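Local coordinates for SusD homolog (Bacteroides thetaiotaomicron VPI-5482, PDB 3FDH), which probably binds glycans at the cell surface as a SusD/RagB-family outer-membrane lipoprotein, helping to bring sugars to a partner transporter, at residues 112-117 and 166-171; 22-27 and 90-95. One frame throughout, in Å; residues are numbered along the deposited sequence.

Contact 1 (112-117 and 166-171)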
# COMPACT_ATOMS: atom_id res chain seq x y z
N ALA A 112 16.33 -5.05 -10.05
CA ALA A 112 16.17 -6.20 -9.15
C ALA A 112 16.50 -5.82 -7.71
O ALA A 112 15.87 -6.32 -6.78
CB ALA A 112 17.05 -7.39 -9.60
N GLU A 113 17.45 -4.92 -7.55
CA GLU A 113 17.87 -4.47 -6.21
C GLU A 113 16.75 -3.66 -5.57
O GLU A 113 16.46 -3.79 -4.38
CB GLU A 113 19.19 -3.68 -6.27
CG GLU A 113 20.38 -4.63 -6.41
CD GLU A 113 21.69 -3.99 -6.89
OE1 GLU A 113 21.65 -2.91 -7.51
OE2 GLU A 113 22.76 -4.61 -6.67
N VAL A 114 16.09 -2.88 -6.41
CA VAL A 114 14.93 -2.11 -5.96
C VAL A 114 13.78 -3.08 -5.55
O VAL A 114 13.10 -2.91 -4.54
CB VAL A 114 14.45 -1.11 -7.04
CG1 VAL A 114 13.06 -0.46 -6.64
CG2 VAL A 114 15.51 -0.03 -7.28
N MSE A 115 13.59 -4.13 -6.33
CA MSE A 115 12.50 -5.06 -5.99
C MSE A 115 12.86 -5.83 -4.75
O MSE A 115 11.98 -6.24 -3.99
CB MSE A 115 12.18 -6.04 -7.12
CG MSE A 115 11.63 -5.42 -8.38
SE MSE A 115 9.81 -4.94 -8.06
CE MSE A 115 9.93 -3.09 -7.67
N ALA A 116 14.16 -6.04 -4.55
CA ALA A 116 14.62 -6.81 -3.37
C ALA A 116 14.31 -5.96 -2.13
O ALA A 116 13.82 -6.45 -1.11
CB ALA A 116 16.10 -7.13 -3.45
N ALA A 117 14.60 -4.67 -2.25
CA ALA A 117 14.40 -3.73 -1.16
C ALA A 117 12.93 -3.68 -0.83
O ALA A 117 12.53 -3.68 0.34
CB ALA A 117 14.90 -2.32 -1.55
N ASP A 166 20.79 1.77 -2.22
CA ASP A 166 22.03 2.48 -2.56
C ASP A 166 22.71 1.77 -3.71
O ASP A 166 23.23 2.39 -4.64
CB ASP A 166 22.94 2.61 -1.35
CG ASP A 166 22.44 3.62 -0.35
OD1 ASP A 166 21.65 4.53 -0.73
OD2 ASP A 166 22.86 3.50 0.81
N ASP A 167 22.68 0.44 -3.66
CA ASP A 167 23.30 -0.37 -4.73
C ASP A 167 22.58 -0.06 -6.02
O ASP A 167 23.18 0.16 -7.06
CB ASP A 167 23.15 -1.86 -4.46
CG ASP A 167 24.02 -2.36 -3.33
OD1 ASP A 167 24.92 -1.62 -2.89
OD2 ASP A 167 23.81 -3.52 -2.89
N ALA A 168 21.26 -0.08 -5.92
CA ALA A 168 20.40 0.22 -7.05
C ALA A 168 20.69 1.59 -7.68
O ALA A 168 20.77 1.74 -8.91
CB ALA A 168 18.92 0.17 -6.63
N ILE A 169 20.82 2.59 -6.82
CA ILE A 169 21.05 3.97 -7.28
C ILE A 169 22.30 4.05 -8.14
O ILE A 169 22.34 4.75 -9.14
CB ILE A 169 21.09 4.97 -6.10
CG1 ILE A 169 19.67 5.13 -5.52
CG2 ILE A 169 21.69 6.32 -6.54
CD1 ILE A 169 19.62 5.80 -4.16
N ALA A 170 23.28 3.23 -7.78
CA ALA A 170 24.55 3.21 -8.49
C ALA A 170 24.42 2.43 -9.80
O ALA A 170 24.82 2.88 -10.87
CB ALA A 170 25.64 2.61 -7.61
N ASN A 171 23.84 1.25 -9.68
CA ASN A 171 23.74 0.35 -10.83
C ASN A 171 22.83 0.88 -11.93
O ASN A 171 23.07 0.67 -13.11
CB ASN A 171 23.33 -1.07 -10.40
CG ASN A 171 24.47 -1.83 -9.83
OD1 ASN A 171 25.60 -1.70 -10.30
ND2 ASN A 171 24.20 -2.66 -8.81
O HOH W 1 22.78 -5.67 -4.30
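A168 lies against E113 and V114 where two nearly antiparallel helices come close: the short axes are 8.4 Å apart at an angle of 162°, and the CA atoms of E113 and A168 are separated by 5.4 Å. The small methyl of A168 lets the backbones come this close. On the tight side, V114 CG2 presses on A168 CB at 3.5 Å, shorter than an ordinary carbon contact. Beyond this pair, F197 of helix 191-208 packs on V114.

E113 carries the polar half. With CG anti to the carbonyl carbon (chi1 -78°) and an extended chain beyond, its carboxylate crosses to the opposite helix, where CD rests 3.5 Å from D167 CB. The syn lone pair of E113 OE1 accepts a straight bond from N171 ND2, 2.9 Å long, with OE1 almost in the plane of the N171 amide. N171 OD1 is hydrogen-bonded to K174 NZ, which helps to fix the amide's rotation.

The D167 side is looser and partly open to solvent: there a water bridges the two carboxylates, donating to E113 OE2 at 2.6 Å and to D167 OD2 at 2.8 Å, probably easing the repulsion between like charges. Close antiparallel pairing of helices across a small residue is in keeping with the TPR-like helical scaffold of SusD proteins.

Contact 2 (22-27 and 90-95)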
# COMPACT_ATOMS: atom_id res chain seq x y z
N ARG A 22 16.38 -11.02 -17.15
CA ARG A 22 15.26 -10.18 -17.59
C ARG A 22 13.93 -10.91 -17.46
O ARG A 22 12.92 -10.32 -17.06
CB ARG A 22 15.47 -9.64 -19.01
CG ARG A 22 15.55 -10.66 -20.11
CD ARG A 22 16.04 -9.98 -21.36
NE ARG A 22 16.05 -10.86 -22.52
CZ ARG A 22 17.08 -11.63 -22.87
NH1 ARG A 22 18.20 -11.68 -22.16
NH2 ARG A 22 16.96 -12.38 -23.96
N PHE A 23 13.94 -12.19 -17.75
CA PHE A 23 12.71 -12.98 -17.67
C PHE A 23 12.29 -13.18 -16.21
O PHE A 23 11.10 -13.23 -15.85
CB PHE A 23 12.87 -14.31 -18.41
CG PHE A 23 13.20 -14.14 -19.88
CD1 PHE A 23 12.40 -13.34 -20.67
CD2 PHE A 23 14.34 -14.72 -20.44
CE1 PHE A 23 12.71 -13.16 -22.03
CE2 PHE A 23 14.63 -14.55 -21.77
CZ PHE A 23 13.83 -13.77 -22.56
N ILE A 24 13.29 -13.25 -15.35
CA ILE A 24 13.00 -13.41 -13.93
C ILE A 24 12.40 -12.10 -13.43
O ILE A 24 11.43 -12.07 -12.66
CB ILE A 24 14.26 -13.77 -13.09
CG1 ILE A 24 14.94 -15.04 -13.62
CG2 ILE A 24 13.86 -13.97 -11.62
CD1 ILE A 24 16.30 -15.33 -12.97
N LEU A 25 12.95 -11.00 -13.93
CA LEU A 25 12.51 -9.68 -13.48
C LEU A 25 11.05 -9.46 -13.83
O LEU A 25 10.30 -8.83 -13.09
CB LEU A 25 13.36 -8.56 -14.09
CG LEU A 25 13.09 -7.15 -13.61
CD1 LEU A 25 13.51 -7.06 -12.09
CD2 LEU A 25 13.79 -6.10 -14.50
N ALA A 26 10.66 -9.96 -14.98
CA ALA A 26 9.25 -9.78 -15.44
C ALA A 26 8.34 -10.37 -14.37
O ALA A 26 7.32 -9.80 -13.98
CB ALA A 26 9.02 -10.47 -16.79
N ASP A 27 8.77 -11.51 -13.87
CA ASP A 27 7.99 -12.25 -12.87
C ASP A 27 8.03 -11.57 -11.52
O ASP A 27 7.03 -11.51 -10.81
CB ASP A 27 8.54 -13.67 -12.70
CG ASP A 27 7.64 -14.53 -11.86
OD1 ASP A 27 6.64 -15.08 -12.39
OD2 ASP A 27 7.94 -14.68 -10.66
N ARG A 90 17.15 -11.88 -5.86
CA ARG A 90 18.51 -12.15 -5.42
C ARG A 90 19.24 -13.00 -6.43
O ARG A 90 20.44 -12.88 -6.60
CB ARG A 90 18.54 -12.76 -4.03
CG ARG A 90 18.27 -11.72 -2.97
CD ARG A 90 18.12 -12.33 -1.61
NE ARG A 90 18.16 -11.33 -0.55
CZ ARG A 90 17.89 -11.58 0.73
NH1 ARG A 90 17.51 -12.78 1.11
NH2 ARG A 90 18.01 -10.61 1.63
N ILE A 91 18.47 -13.85 -7.10
CA ILE A 91 19.05 -14.70 -8.17
C ILE A 91 19.49 -13.78 -9.31
O ILE A 91 20.57 -13.93 -9.87
CB ILE A 91 18.07 -15.79 -8.65
CG1 ILE A 91 17.94 -16.89 -7.58
CG2 ILE A 91 18.53 -16.39 -9.96
CD1 ILE A 91 16.77 -17.85 -7.79
N ILE A 92 18.67 -12.78 -9.60
CA ILE A 92 19.00 -11.83 -10.67
C ILE A 92 20.29 -11.10 -10.29
O ILE A 92 21.21 -10.92 -11.10
CB ILE A 92 17.91 -10.77 -10.85
CG1 ILE A 92 16.60 -11.40 -11.40
CG2 ILE A 92 18.42 -9.68 -11.78
CD1 ILE A 92 15.37 -10.43 -11.46
N ILE A 93 20.35 -10.71 -9.03
CA ILE A 93 21.46 -9.88 -8.55
C ILE A 93 22.74 -10.66 -8.69
O ILE A 93 23.77 -10.14 -9.12
CB ILE A 93 21.25 -9.40 -7.10
CG1 ILE A 93 20.02 -8.48 -7.03
CG2 ILE A 93 22.53 -8.73 -6.61
CD1 ILE A 93 19.60 -8.07 -5.65
N ASP A 94 22.66 -11.94 -8.38
CA ASP A 94 23.81 -12.82 -8.51
C ASP A 94 24.14 -13.08 -9.97
O ASP A 94 25.30 -13.02 -10.38
CB ASP A 94 23.63 -14.16 -7.80
CG ASP A 94 23.76 -14.04 -6.29
OD1 ASP A 94 24.14 -12.95 -5.79
OD2 ASP A 94 23.47 -15.04 -5.61
N GLN A 95 23.12 -13.37 -10.76
CA GLN A 95 23.35 -13.66 -12.19
C GLN A 95 23.95 -12.46 -12.90
O GLN A 95 24.70 -12.62 -13.86
CB GLN A 95 22.08 -14.10 -12.90
CG GLN A 95 21.66 -15.50 -12.51
CD GLN A 95 20.46 -16.03 -13.28
OE1 GLN A 95 19.96 -15.40 -14.21
NE2 GLN A 95 19.99 -17.17 -12.87
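I91 and Q95, which both border I24 from the facing helix, are tied to each other by the helical bond from Q95 N to I91 O, 2.8 Å long. This turn sets I91, I92 and Q95 toward helix 21-37, and from there on the contact is apolar. I24 and I92 run alongside each other, pointing opposite ways, with I24 CB 3.7 Å from I92 CG1. The CG1 branch of I92 points beyond that pair, its CD1 resting on the backbone of L25, 3.5 Å from L25 N, and also touching L25 CB at 3.8 Å. I24 has CG1 anti to its carbonyl carbon (chi1 -56°) and continues extended, which carries CD1 over to I91 CG2 at 3.9 Å, beside the end of Q95. Cutting I24 back to an alanine would probably open a gap beside I91 CG2 and leave I92 CG1 with the CB contact but without that of I24 CG2. On the inner side, M111 and T108 of helix 106-127 touch L25 and I92 respectively. With the axes 9.6 Å apart and apolar side chains meeting between them, burial of apolar surface and close packing, rather than directional bonds between the two segments, probably account for the association here.

Overall arrangement
Contact 2 joins helix 21-37 to helix 76-95, and contact 1 joins helix 106-127 to helix 154-171, so the two follow in series along the chain, contact 2 closing before contact 1 opens. Their centres are about 12 Å apart, on the same side of the chain's centre. The link between them is the packing of consecutive helices 76-95 and 106-127: A112 CB meets I92 CG2 at 3.4 Å, and I93 CD1 touches E113 CG at 3.6 Å. Four helices of the N-terminal half are thereby joined through successive packing contacts, consistent with the mainly helical, TPR-like framework of this family.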